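Local coordinates for exported protein (Bacteroides fragilis, PDB 4JX0) that is of unknown function but binds magnesium and pairs a BT_3987-like N-terminal domain with a probable F5/8 type C domain, at residues A[190-195]-A[313-318]. Sequence-based numbering, arbitrary orientation.
Sequences GFNKEI and VNEVTA. With MG (magnesium ion), chain D.
A magnesium site and the strand pair beside it meet here, joined by N192 and E315. The ND2 of N192 gives a hydrogen bond to E315 OE2 at 2.9 Å. It reaches OE2 from above the carboxylate plane, and the amide and carboxylate planes stand 73° apart. The same ND2 also bonds the backbone O of V316, which lies in the amide plane, by a straighter N-H...O of 162°. One amide nitrogen thus grips both a side chain and the strand backbone. The other carboxylate oxygen, E315 OE1, binds the magnesium ion at 2.4 Å. E315 bends at chi2 (79°), which turns its carboxylate between ion and amide. N192 is therefore a second-shell residue that holds the carboxylate of a first-shell ligand. N314 O, a water, S208 O, D211 OD1 and N213 O complete the shell.

Further along, F191 and A318 form an antiparallel hydrogen-bonded pair. F191 N donates to A318 O and A318 N to F191 O, both at 3.0 Å. The CA of G190 adds a CH...O contact to A318 O. On the side of the sheet that carries F191 and A318, the A318 CB sits over a face of the F191 ring, 4.0 Å from its centroid, as a CH-pi contact. I195 CD1 meets A318 CB at 3.7 Å, and R320 makes a cation-pi contact with the ring. Strand 190-191 thus adds to strand 312-319, which also pairs with 235-244, consistent with the antiparallel beta-sandwich of an F5/8 type C (discoidin-like) domain with a metal site at its edge.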
loop_
_atom_site.group_PDB
_atom_site.type_symbol
_atom_site.label_atom_id
_atom_site.label_comp_id
_atom_site.label_asym_id
_atom_site.label_seq_id
_atom_site.Cartn_x
_atom_site.Cartn_y
_atom_site.Cartn_z
ATOM N N GLY A 190 13.902 -16.708 -26.704
ATOM C CA GLY A 190 13.573 -15.300 -26.859
ATOM C C GLY A 190 12.938 -14.918 -28.178
ATOM O O GLY A 190 13.210 -15.542 -29.207
ATOM N N PHE A 191 12.116 -13.856 -28.159
ATOM C CA PHE A 191 11.413 -13.367 -29.346
ATOM C C PHE A 191 10.770 -11.999 -29.103
ATOM O O PHE A 191 10.455 -11.679 -27.954
ATOM C CB PHE A 191 10.311 -14.376 -29.752
ATOM C CG PHE A 191 9.072 -14.371 -28.887
ATOM C CD1 PHE A 191 9.007 -15.132 -27.732
ATOM C CD2 PHE A 191 7.971 -13.596 -29.226
ATOM C CE1 PHE A 191 7.858 -15.122 -26.938
ATOM C CE2 PHE A 191 6.830 -13.580 -28.425
ATOM C CZ PHE A 191 6.775 -14.354 -27.297
ATOM N N ASN A 192 10.560 -11.210 -30.182
ATOM C CA ASN A 192 9.843 -9.925 -30.107
ATOM C C ASN A 192 9.371 -9.341 -31.468
ATOM O O ASN A 192 8.763 -8.271 -31.452
ATOM C CB ASN A 192 10.673 -8.859 -29.377
ATOM C CG ASN A 192 11.962 -8.446 -30.033
ATOM O OD1 ASN A 192 12.237 -8.743 -31.207
ATOM N ND2 ASN A 192 12.779 -7.713 -29.287
ATOM N N LYS A 193 9.595 -10.034 -32.614
ATOM C CA LYS A 193 9.189 -9.539 -33.929
ATOM C C LYS A 193 7.675 -9.471 -34.039
ATOM O O LYS A 193 7.124 -8.495 -34.558
ATOM C CB LYS A 193 9.743 -10.434 -35.049
ATOM C CG LYS A 193 9.495 -9.856 -36.448
ATOM C CD LYS A 193 10.121 -10.682 -37.564
ATOM C CE LYS A 193 9.897 -10.047 -38.921
ATOM N NZ LYS A 193 10.557 -10.812 -40.010
ATOM N N GLU A 194 7.016 -10.520 -33.555
ATOM C CA GLU A 194 5.558 -10.661 -33.597
ATOM C C GLU A 194 4.825 -9.885 -32.474
ATOM O O GLU A 194 3.596 -9.793 -32.519
ATOM C CB GLU A 194 5.179 -12.153 -33.531
ATOM C CG GLU A 194 5.555 -12.871 -32.235
ATOM C CD GLU A 194 6.664 -13.891 -32.400
ATOM O OE1 GLU A 194 7.825 -13.474 -32.630
ATOM O OE2 GLU A 194 6.367 -15.105 -32.304
ATOM N N ILE A 195 5.553 -9.357 -31.464
ATOM C CA ILE A 195 4.952 -8.612 -30.352
ATOM C C ILE A 195 4.558 -7.196 -30.808
ATOM O O ILE A 195 5.276 -6.572 -31.584
ATOM C CB ILE A 195 5.922 -8.563 -29.135
ATOM C CG1 ILE A 195 6.116 -9.972 -28.551
ATOM C CG2 ILE A 195 5.417 -7.582 -28.053
ATOM C CD1 ILE A 195 7.086 -10.044 -27.378
ATOM N N VAL A 313 13.043 2.096 -21.461
ATOM C CA VAL A 313 12.898 0.728 -21.952
ATOM C C VAL A 313 13.368 0.834 -23.397
ATOM O O VAL A 313 12.735 1.503 -24.204
ATOM C CB VAL A 313 11.515 0.072 -21.747
ATOM C CG1 VAL A 313 11.538 -1.381 -22.202
ATOM C CG2 VAL A 313 11.112 0.128 -20.274
ATOM N N ASN A 314 14.574 0.319 -23.657
ATOM C CA ASN A 314 15.268 0.399 -24.941
ATOM C C ASN A 314 14.935 -0.765 -25.870
ATOM O O ASN A 314 15.078 -0.630 -27.087
ATOM C CB ASN A 314 16.778 0.417 -24.689
ATOM C CG ASN A 314 17.229 1.530 -23.777
ATOM O OD1 ASN A 314 16.498 2.485 -23.526
ATOM N ND2 ASN A 314 18.432 1.413 -23.232
ATOM N N GLU A 315 14.543 -1.918 -25.297
ATOM C CA GLU A 315 14.210 -3.131 -26.044
ATOM C C GLU A 315 13.451 -4.085 -25.121
ATOM O O GLU A 315 13.783 -4.158 -23.943
ATOM C CB GLU A 315 15.508 -3.780 -26.565
ATOM C CG GLU A 315 15.326 -4.980 -27.469
ATOM C CD GLU A 315 14.962 -4.719 -28.915
ATOM O OE1 GLU A 315 14.775 -3.541 -29.300
ATOM O OE2 GLU A 315 14.867 -5.716 -29.668
ATOM N N VAL A 316 12.430 -4.792 -25.639
ATOM C CA VAL A 316 11.630 -5.763 -24.874
ATOM C C VAL A 316 11.748 -7.109 -25.571
ATOM O O VAL A 316 11.524 -7.182 -26.782
ATOM C CB VAL A 316 10.147 -5.327 -24.732
ATOM C CG1 VAL A 316 9.339 -6.370 -23.970
ATOM C CG2 VAL A 316 10.033 -3.969 -24.052
ATOM N N THR A 317 12.102 -8.166 -24.814
ATOM C CA THR A 317 12.238 -9.534 -25.330
ATOM C C THR A 317 11.461 -10.466 -24.423
ATOM O O THR A 317 11.695 -10.445 -23.224
ATOM C CB THR A 317 13.723 -9.939 -25.401
ATOM O OG1 THR A 317 14.494 -8.870 -25.966
ATOM C CG2 THR A 317 13.946 -11.219 -26.177
ATOM N N ALA A 318 10.535 -11.270 -24.976
ATOM C CA ALA A 318 9.746 -12.243 -24.215
ATOM C C ALA A 318 10.368 -13.632 -24.378
ATOM O O ALA A 318 11.063 -13.854 -25.362
ATOM C CB ALA A 318 8.314 -12.241 -24.708
HETATM MG MG MG D . 15.408 -1.250 -29.148
HETATM O O HOH W 1 15.877 0.872 -29.086
#